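Local structure of neutral ceramidase (Pseudomonas aeruginosa, 2ZWS) at residues Leu3-Leu9 with Arg140-Leu146; Ser164-Pro169 with Thr451-Tyr455; Val542-Gly547 with Ile632-Thr636. The protein hydrolyses the N-acyl linkage of ceramides to give sphingosine and free fatty acid, using a bound zinc ion, and also runs the reaction in reverse to make ceramide. All blocks are in the same frame, centred on the assembly; numbering follows the deposited sequence.

Interaction 1 of 3, residues Leu3-Leu9 with Arg140-Leu146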
loop_
_atom_site.group_PDB
_atom_site.type_symbol
_atom_site.label_atom_id
_atom_site.label_comp_id
_atom_site.label_asym_id
_atom_site.label_seq_id
_atom_site.Cartn_x
_atom_site.Cartn_y
_atom_site.Cartn_z
ATOM N N LEU A 3 21.455 25.570 1.419
ATOM C CA LEU A 3 21.048 24.154 1.444
ATOM C C LEU A 3 20.834 23.542 0.059
ATOM O O LEU A 3 20.327 24.207 -0.846
ATOM C CB LEU A 3 19.825 23.979 2.343
ATOM C CG LEU A 3 20.130 24.224 3.826
ATOM C CD1 LEU A 3 18.870 24.546 4.605
ATOM C CD2 LEU A 3 20.857 23.049 4.452
ATOM N N PRO A 4 21.251 22.267 -0.107
ATOM C CA PRO A 4 21.287 21.645 -1.440
ATOM C C PRO A 4 19.915 21.305 -2.050
ATOM O O PRO A 4 19.781 21.261 -3.281
ATOM C CB PRO A 4 22.099 20.364 -1.216
ATOM C CG PRO A 4 21.979 20.064 0.239
ATOM C CD PRO A 4 21.786 21.382 0.944
ATOM N N TYR A 5 18.922 21.070 -1.198
ATOM C CA TYR A 5 17.606 20.625 -1.663
ATOM C C TYR A 5 16.516 21.429 -0.999
ATOM O O TYR A 5 16.753 22.108 0.010
ATOM C CB TYR A 5 17.395 19.129 -1.350
ATOM C CG TYR A 5 18.400 18.226 -2.011
ATOM C CD1 TYR A 5 19.398 17.611 -1.271
ATOM C CD2 TYR A 5 18.364 17.990 -3.390
ATOM C CE1 TYR A 5 20.343 16.776 -1.870
ATOM C CE2 TYR A 5 19.310 17.177 -4.001
ATOM C CZ TYR A 5 20.291 16.568 -3.234
ATOM O OH TYR A 5 21.215 15.744 -3.834
ATOM N N ARG A 6 15.324 21.357 -1.575
ATOM C CA ARG A 6 14.119 21.680 -0.836
ATOM C C ARG A 6 13.314 20.400 -0.792
ATOM O O ARG A 6 13.371 19.591 -1.732
ATOM C CB ARG A 6 13.330 22.778 -1.531
ATOM C CG ARG A 6 14.035 24.125 -1.509
ATOM C CD ARG A 6 13.244 25.135 -2.333
ATOM N NE ARG A 6 13.284 24.852 -3.773
ATOM C CZ ARG A 6 14.195 25.342 -4.611
ATOM N NH1 ARG A 6 15.163 26.145 -4.167
ATOM N NH2 ARG A 6 14.144 25.019 -5.899
ATOM N N PHE A 7 12.567 20.187 0.278
ATOM C CA PHE A 7 11.624 19.037 0.264
ATOM C C PHE A 7 10.282 19.452 0.836
ATOM O O PHE A 7 10.207 20.453 1.571
ATOM C CB PHE A 7 12.170 17.809 1.009
ATOM C CG PHE A 7 12.525 18.059 2.436
ATOM C CD1 PHE A 7 11.535 18.114 3.425
ATOM C CD2 PHE A 7 13.866 18.242 2.806
ATOM C CE1 PHE A 7 11.885 18.357 4.760
ATOM C CE2 PHE A 7 14.206 18.489 4.134
ATOM C CZ PHE A 7 13.215 18.565 5.096
ATOM N N GLY A 8 9.235 18.707 0.483
ATOM C CA GLY A 8 7.919 18.958 1.036
ATOM C C GLY A 8 7.301 17.639 1.391
ATOM O O GLY A 8 7.425 16.675 0.616
ATOM N N LEU A 9 6.702 17.574 2.582
ATOM C CA LEU A 9 6.111 16.319 3.079
ATOM C C LEU A 9 4.641 16.512 3.267
ATOM O O LEU A 9 4.214 17.471 3.895
ATOM C CB LEU A 9 6.692 15.960 4.432
ATOM C CG LEU A 9 8.216 16.089 4.533
ATOM C CD1 LEU A 9 8.636 15.854 5.958
ATOM C CD2 LEU A 9 8.836 15.061 3.603
ATOM N N ARG A 140 4.256 22.761 1.287
ATOM C CA ARG A 140 5.098 22.751 2.482
ATOM C C ARG A 140 6.591 22.642 2.145
ATOM O O ARG A 140 7.400 22.229 2.976
ATOM C CB ARG A 140 4.661 21.624 3.432
ATOM C CG ARG A 140 3.250 21.832 3.995
ATOM C CD ARG A 140 2.704 20.579 4.635
ATOM N NE ARG A 140 1.423 20.826 5.309
ATOM C CZ ARG A 140 0.263 21.086 4.692
ATOM N NH1 ARG A 140 0.186 21.184 3.366
ATOM N NH2 ARG A 140 -0.833 21.300 5.420
ATOM N N LEU A 141 6.966 23.059 0.940
ATOM C CA LEU A 141 8.370 22.993 0.553
ATOM C C LEU A 141 9.243 23.808 1.507
ATOM O O LEU A 141 8.864 24.915 1.914
ATOM C CB LEU A 141 8.588 23.407 -0.905
ATOM C CG LEU A 141 8.224 22.339 -1.956
ATOM C CD1 LEU A 141 8.001 22.970 -3.327
ATOM C CD2 LEU A 141 9.306 21.285 -2.032
ATOM N N GLN A 142 10.392 23.251 1.868
ATOM C CA GLN A 142 11.336 23.905 2.795
ATOM C C GLN A 142 12.765 23.479 2.452
ATOM O O GLN A 142 12.987 22.378 1.984
ATOM C CB GLN A 142 11.019 23.495 4.247
ATOM C CG GLN A 142 11.045 21.977 4.474
ATOM C CD GLN A 142 10.637 21.580 5.874
ATOM O OE1 GLN A 142 9.708 20.795 6.072
ATOM N NE2 GLN A 142 11.326 22.122 6.852
ATOM N N PRO A 143 13.754 24.345 2.703
ATOM C CA PRO A 143 15.140 23.950 2.473
ATOM C C PRO A 143 15.614 22.875 3.440
ATOM O O PRO A 143 15.230 22.869 4.603
ATOM C CB PRO A 143 15.930 25.241 2.731
ATOM C CG PRO A 143 15.038 26.098 3.492
ATOM C CD PRO A 143 13.631 25.724 3.203
ATOM N N GLY A 144 16.477 21.985 2.972
ATOM C CA GLY A 144 16.963 20.938 3.840
ATOM C C GLY A 144 18.048 20.100 3.220
ATOM O O GLY A 144 18.558 20.384 2.104
ATOM N N ARG A 145 18.421 19.096 3.994
ATOM C CA ARG A 145 19.445 18.132 3.632
ATOM C C ARG A 145 18.818 16.747 3.611
ATOM O O ARG A 145 17.825 16.467 4.315
ATOM C CB ARG A 145 20.547 18.140 4.678
ATOM C CG ARG A 145 21.211 19.514 4.776
ATOM C CD ARG A 145 22.179 19.622 5.936
ATOM N NE ARG A 145 23.441 18.921 5.719
ATOM C CZ ARG A 145 24.487 18.995 6.554
ATOM N NH1 ARG A 145 25.613 18.356 6.277
ATOM N NH2 ARG A 145 24.399 19.717 7.678
ATOM N N LEU A 146 19.407 15.896 2.796
ATOM C CA LEU A 146 18.990 14.497 2.668
ATOM C C LEU A 146 20.126 13.589 3.117
ATOM O O LEU A 146 21.288 13.774 2.724
ATOM C CB LEU A 146 18.614 14.187 1.217
ATOM C CG LEU A 146 17.159 14.415 0.731
ATOM C CD1 LEU A 146 16.490 15.643 1.260
ATOM C CD2 LEU A 146 17.077 14.411 -0.792
HETATM O O HOH W 1 7.513 19.890 4.337
#

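Interaction 2 of 3, residues Ser164-Pro169 with Thr451-Tyr455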
loop_
_atom_site.group_PDB
_atom_site.type_symbol
_atom_site.label_atom_id
_atom_site.label_comp_id
_atom_site.label_asym_id
_atom_site.label_seq_id
_atom_site.Cartn_x
_atom_site.Cartn_y
_atom_site.Cartn_z
ATOM N N SER A 164 12.271 -22.830 -3.497
ATOM C CA SER A 164 12.540 -22.178 -4.778
ATOM C C SER A 164 13.748 -21.257 -4.672
ATOM O O SER A 164 14.570 -21.189 -5.583
ATOM C CB SER A 164 11.319 -21.358 -5.230
ATOM O OG SER A 164 10.215 -22.185 -5.518
ATOM N N HIS A 165 13.860 -20.560 -3.545
ATOM C CA HIS A 165 14.964 -19.620 -3.334
ATOM C C HIS A 165 16.315 -20.352 -3.417
ATOM O O HIS A 165 17.284 -19.848 -3.978
ATOM C CB HIS A 165 14.832 -18.932 -1.982
ATOM C CG HIS A 165 15.985 -18.041 -1.619
ATOM N ND1 HIS A 165 16.140 -16.768 -2.131
ATOM C CD2 HIS A 165 17.044 -18.252 -0.800
ATOM C CE1 HIS A 165 17.233 -16.226 -1.617
ATOM N NE2 HIS A 165 17.813 -17.115 -0.821
ATOM N N LEU A 166 16.338 -21.549 -2.843
ATOM C CA LEU A 166 17.543 -22.373 -2.801
ATOM C C LEU A 166 17.931 -22.939 -4.153
ATOM O O LEU A 166 19.019 -23.527 -4.276
ATOM C CB LEU A 166 17.373 -23.491 -1.772
ATOM C CG LEU A 166 17.195 -23.011 -0.330
ATOM C CD1 LEU A 166 16.830 -24.190 0.590
ATOM C CD2 LEU A 166 18.419 -22.290 0.185
ATOM N N LYS A 167 17.068 -22.799 -5.161
ATOM C CA LYS A 167 17.426 -23.241 -6.511
ATOM C C LYS A 167 18.346 -22.244 -7.212
ATOM O O LYS A 167 18.906 -22.555 -8.260
ATOM C CB LYS A 167 16.193 -23.498 -7.384
ATOM C CG LYS A 167 15.183 -24.532 -6.871
ATOM C CD LYS A 167 15.789 -25.917 -6.728
ATOM C CE LYS A 167 14.691 -26.965 -6.612
ATOM N NZ LYS A 167 15.200 -28.245 -6.041
ATOM N N ASN A 168 18.482 -21.027 -6.670
ATOM C CA ASN A 168 19.385 -20.034 -7.255
ATOM C C ASN A 168 20.839 -20.374 -6.943
ATOM O O ASN A 168 21.152 -20.738 -5.814
ATOM C CB ASN A 168 19.069 -18.637 -6.725
ATOM C CG ASN A 168 17.679 -18.160 -7.134
ATOM O OD1 ASN A 168 17.382 -18.002 -8.320
ATOM N ND2 ASN A 168 16.822 -17.952 -6.142
ATOM N N PRO A 169 21.730 -20.256 -7.946
ATOM C CA PRO A 169 23.151 -20.566 -7.718
ATOM C C PRO A 169 23.925 -19.441 -7.034
ATOM O O PRO A 169 25.095 -19.618 -6.689
ATOM C CB PRO A 169 23.691 -20.746 -9.139
ATOM C CG PRO A 169 22.843 -19.876 -9.975
ATOM C CD PRO A 169 21.464 -19.870 -9.342
ATOM N N THR A 451 13.016 -15.567 -10.338
ATOM C CA THR A 451 14.149 -15.783 -11.241
ATOM C C THR A 451 13.825 -16.991 -12.131
ATOM O O THR A 451 12.924 -17.759 -11.825
ATOM C CB THR A 451 15.432 -16.097 -10.477
ATOM O OG1 THR A 451 15.203 -17.266 -9.690
ATOM C CG2 THR A 451 15.847 -14.933 -9.551
ATOM N N ARG A 452 14.609 -17.188 -13.189
ATOM C CA ARG A 452 14.452 -18.383 -14.046
ATOM C C ARG A 452 14.438 -19.694 -13.232
ATOM O O ARG A 452 13.587 -20.583 -13.450
ATOM C CB ARG A 452 15.559 -18.425 -15.121
ATOM C CG ARG A 452 15.529 -19.663 -16.034
ATOM C CD ARG A 452 14.317 -19.643 -16.926
ATOM N NE ARG A 452 14.034 -20.878 -17.671
ATOM C CZ ARG A 452 13.222 -21.842 -17.247
ATOM N NH1 ARG A 452 12.997 -22.901 -18.014
ATOM N NH2 ARG A 452 12.631 -21.760 -16.058
ATOM N N GLU A 453 15.347 -19.773 -12.272
ATOM C CA GLU A 453 15.494 -20.989 -11.440
ATOM C C GLU A 453 14.299 -21.166 -10.502
ATOM O O GLU A 453 13.714 -22.249 -10.410
ATOM C CB GLU A 453 16.808 -20.950 -10.659
ATOM C CG GLU A 453 18.061 -20.860 -11.552
ATOM C CD GLU A 453 18.544 -19.434 -11.885
ATOM O OE1 GLU A 453 17.769 -18.434 -11.812
ATOM O OE2 GLU A 453 19.747 -19.307 -12.240
ATOM N N GLU A 454 13.889 -20.083 -9.841
ATOM C CA GLU A 454 12.686 -20.139 -9.018
ATOM C C GLU A 454 11.460 -20.513 -9.839
ATOM O O GLU A 454 10.610 -21.283 -9.381
ATOM C CB GLU A 454 12.427 -18.786 -8.351
ATOM C CG GLU A 454 13.387 -18.460 -7.231
ATOM C CD GLU A 454 13.488 -16.982 -6.950
ATOM O OE1 GLU A 454 12.730 -16.195 -7.560
ATOM O OE2 GLU A 454 14.339 -16.602 -6.125
ATOM N N TYR A 455 11.337 -19.915 -11.025
ATOM C CA TYR A 455 10.185 -20.158 -11.884
ATOM C C TYR A 455 10.012 -21.641 -12.126
ATOM O O TYR A 455 8.880 -22.141 -12.082
ATOM C CB TYR A 455 10.355 -19.437 -13.216
ATOM C CG TYR A 455 9.184 -19.571 -14.147
ATOM C CD1 TYR A 455 8.183 -18.586 -14.184
ATOM C CD2 TYR A 455 9.085 -20.663 -15.033
ATOM C CE1 TYR A 455 7.107 -18.686 -15.048
ATOM C CE2 TYR A 455 8.004 -20.781 -15.912
ATOM C CZ TYR A 455 7.018 -19.767 -15.913
ATOM O OH TYR A 455 5.952 -19.855 -16.769
HETATM O O HOH W 2 8.549 -20.842 -7.580
HETATM O O HOH W 3 14.533 -15.257 -3.950
#

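Interaction 3 of 3, residues Val542-Gly547 with Ile632-Thr636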
loop_
_atom_site.group_PDB
_atom_site.type_symbol
_atom_site.label_atom_id
_atom_site.label_comp_id
_atom_site.label_asym_id
_atom_site.label_seq_id
_atom_site.Cartn_x
_atom_site.Cartn_y
_atom_site.Cartn_z
ATOM N N VAL A 542 -18.752 0.986 23.253
ATOM C CA VAL A 542 -20.050 1.633 23.147
ATOM C C VAL A 542 -20.650 1.363 21.767
ATOM O O VAL A 542 -19.969 0.826 20.880
ATOM C CB VAL A 542 -19.947 3.162 23.378
ATOM C CG1 VAL A 542 -19.343 3.477 24.765
ATOM C CG2 VAL A 542 -19.154 3.847 22.243
ATOM N N ALA A 543 -21.914 1.745 21.567
ATOM C CA ALA A 543 -22.552 1.444 20.282
ATOM C C ALA A 543 -23.685 2.403 20.019
ATOM O O ALA A 543 -24.367 2.815 20.972
ATOM C CB ALA A 543 -23.066 0.001 20.233
ATOM N N PHE A 544 -23.904 2.698 18.736
ATOM C CA PHE A 544 -24.897 3.696 18.277
ATOM C C PHE A 544 -25.719 3.151 17.114
ATOM O O PHE A 544 -25.216 2.359 16.317
ATOM C CB PHE A 544 -24.189 4.916 17.697
ATOM C CG PHE A 544 -23.328 5.669 18.669
ATOM C CD1 PHE A 544 -23.797 6.819 19.306
ATOM C CD2 PHE A 544 -22.032 5.225 18.939
ATOM C CE1 PHE A 544 -22.978 7.516 20.169
ATOM C CE2 PHE A 544 -21.221 5.912 19.828
ATOM C CZ PHE A 544 -21.693 7.076 20.435
ATOM N N VAL A 545 -26.978 3.593 17.002
ATOM C CA VAL A 545 -27.790 3.382 15.787
ATOM C C VAL A 545 -27.114 4.190 14.683
ATOM O O VAL A 545 -26.821 5.368 14.883
ATOM C CB VAL A 545 -29.235 3.914 16.010
ATOM C CG1 VAL A 545 -30.050 3.814 14.750
ATOM C CG2 VAL A 545 -29.912 3.166 17.152
ATOM N N THR A 546 -26.852 3.581 13.529
ATOM C CA THR A 546 -26.099 4.278 12.486
ATOM C C THR A 546 -26.697 4.105 11.096
ATOM O O THR A 546 -27.793 3.540 10.940
ATOM C CB THR A 546 -24.628 3.812 12.461
ATOM O OG1 THR A 546 -24.159 3.644 13.793
ATOM C CG2 THR A 546 -23.775 4.851 11.776
ATOM N N GLY A 547 -25.984 4.616 10.086
ATOM C CA GLY A 547 -26.273 4.340 8.679
ATOM C C GLY A 547 -25.013 3.791 8.004
ATOM O O GLY A 547 -23.905 3.823 8.559
ATOM N N ILE A 632 -25.592 12.078 10.290
ATOM C CA ILE A 632 -26.181 11.631 11.550
ATOM C C ILE A 632 -25.090 11.532 12.618
ATOM O O ILE A 632 -23.892 11.465 12.293
ATOM C CB ILE A 632 -26.970 10.299 11.392
ATOM C CG1 ILE A 632 -26.060 9.134 10.965
ATOM C CG2 ILE A 632 -28.112 10.466 10.386
ATOM C CD1 ILE A 632 -25.608 8.235 12.108
ATOM N N GLY A 633 -25.482 11.530 13.885
ATOM C CA GLY A 633 -24.488 11.472 14.942
ATOM C C GLY A 633 -25.069 11.378 16.320
ATOM O O GLY A 633 -26.270 11.586 16.499
ATOM N N GLY A 634 -24.211 11.095 17.290
ATOM C CA GLY A 634 -24.637 10.927 18.680
ATOM C C GLY A 634 -23.442 10.942 19.605
ATOM O O GLY A 634 -22.308 10.751 19.166
ATOM N N SER A 635 -23.696 11.143 20.893
ATOM C CA SER A 635 -22.644 11.158 21.909
ATOM C C SER A 635 -23.064 10.337 23.114
ATOM O O SER A 635 -24.234 10.374 23.495
ATOM C CB SER A 635 -22.331 12.584 22.348
ATOM O OG SER A 635 -21.626 13.287 21.333
ATOM N N THR A 636 -22.127 9.573 23.681
ATOM C CA THR A 636 -22.403 8.806 24.901
ATOM C C THR A 636 -22.432 9.741 26.102
ATOM O O THR A 636 -21.988 10.898 26.036
ATOM C CB THR A 636 -21.353 7.688 25.199
ATOM O OG1 THR A 636 -20.101 8.281 25.564
ATOM C CG2 THR A 636 -21.156 6.771 23.999
#

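Interaction 1 of 3, residues Leu3-Leu9 with Arg140-Leu146
Gln142 CG sits over one face of the Phe7 ring, 4.2 Å from the ring centroid, and the amide that follows it is turned 36° from the ring plane. CG of Phe7 lies between its own backbone N and carbonyl carbon (chi1 58°), which swings the ring back across the neighbouring strand; its CE2 then comes 3.7 Å from Gly144 CA, the ring resting against bare backbone. Leu146 divides its two methyls: CD1 goes to Phe7 CD2, while CD2 lies over a face of the Tyr5 ring, 4.0 Å from Tyr5 CD1. At the edge of that ring is Gly144 O. Phe187 adds an edge-to-face partner for Phe7.

The backbones pair antiparallel. Phe7 N donates to Gln142 O and Gln142 N to Phe7 O, both at 2.8 Å; Gly144 N gives a 3.0 Å bond to Tyr5 O, and the return bond from Tyr5 N is weak. Between these pairs, Arg6 and Pro143 form a non-hydrogen-bonded pair, which suits a proline with no N-H to offer. Beyond Phe7 the pairing gives way to a water that accepts from Leu9 N and donates to Arg140 O and Gln142 OE1. Backbone bonds thus set the register of strands 5-13 and 142-152, the apolar face of Tyr5, Phe7 and Leu146 packs onward against Phe187 and Ala195, and the water takes up polar atoms where the ladder stops.

Interaction 2 of 3, residues Ser164-Pro169 with Thr451-Tyr455
Thr451 meets Asn168 through a hydrogen bond, its OG1 donating to Asn168 OD1 at 2.7 Å. The donor lies in the plane of the amide carbonyl, on a lone pair. OG1 stands between the backbone N and the carbonyl carbon of Thr451 (chi1 59°), a position from which it also faces the start of helix 452-457.

Glu453 turns its side chain toward the turn. Its CB packs 3.6 Å from Lys167 O, and the chain bends at chi2; the Glu453 side chain crosses the proline at about a right angle, with OE2 3.4 Å from Pro169 CD. The carboxylate forms a salt bridge with Arg419 of helix 414-428.

Glu454 closes a capping box with Thr451: its backbone N donates to Thr451 OG1, and Thr451 N donates to Glu454 OE1, so the N-cap hydroxyl serves the helix and the loop across from it together. The side chain of Glu454 lies about 9 Å from that of the zinc ligand Tyr448. It runs extended alongside Ser164, its CG 3.4 Å from Ser164 O. Its OE2 accepts from Asn168 ND2 at 2.8 Å, on the anti side and 34° out of the carboxylate plane; the amide and carboxylate planes stand 76° apart. That same ND2 donates to His165 O, within the type I turn His165-Asn168, and the backbone N of Asn168 also donates to His165 O. Both ends of the Asn168 amide are therefore bonded, which fixes its rotation. OE1 of Glu454 has a further partner in Thr413 OG1. One water donates to Glu454 OE2 and bonds His165 ND1, whose ring partner atom NE2 is hydrogen-bonded to Tyr174 O, while another water donates to Glu454 O and to Ser164 OG, the latter also bonded to Glu459.

Interaction 3 of 3, residues Val542-Gly547 with Ile632-Thr636
Thr636 CG2 lies between Phe544 CZ, 3.6 Å away, and the methyls of Val542, of which CG1 is the nearer at 3.8 Å. Val542 and Thr636 reach toward each other tip to tip, whereas the Phe544 side chain crosses that of Thr636 at about a right angle. The Thr636 methyl is anti to the carbonyl carbon, and the hydroxyl takes the place between the backbone N and that carbon (chi1 69°); this arrangement gives the methyl to the interface while OG1 hydrogen-bonds to the backbone N of Ile615. At the other end, the side chains of Ile632 and Thr546 cross at about a right angle, with Ile632 CD1 3.9 Å from Thr546 CG2; both residues have two conformers, so this contact is doubtful.

Between these two ends the ring of Phe544 meets bare backbone. Its CE1 is 3.5 Å from Gly634 O, and Ser635 N lies at the ring edge, near the plane. The ring lies directly against the Gly634 backbone. His617 of strand 611-622 also meets it, the two planes about 35° apart.

One polar bond lies within segment 542-547: in the conformer given, Thr546 OG1 donates to Phe544 O at 3.0 Å, approaching from well above the carbonyl plane. Gly547 N is buried by the contact and has no partner in the model.

The segments of strands 539-545 and 629-642 run at 145° to each other, with axes 7.9 Å apart at their closest, too far for backbone pairing. They belong to different sheets, one of six strands and one of five, and their facing side chains pack as the two layers of a beta-sandwich do, here in the C-terminal part of the ceramidase, where residues 620-646 are required for correct folding and localization.

Overall arrangement
From the N terminus, the first strand waits some 130 residues for its partner: interaction 1 closes that loop when residues 140-146 pair beside it in the large mixed sheet. Shortly afterwards the chain opens interaction 2, whose loop of about 280 residues ends when helix 452-457 returns to the turn His165-Asn168. Interaction 3 follows, closing a shorter, helix-free loop between two sheets. The three loops come in series, neither nesting nor crossing. Interactions 1 and 2 both belong to the N-terminal part of the enzyme, their centres 42 Å apart; interaction 3 belongs to the C-terminal part and lies across the chain's centre from interaction 2.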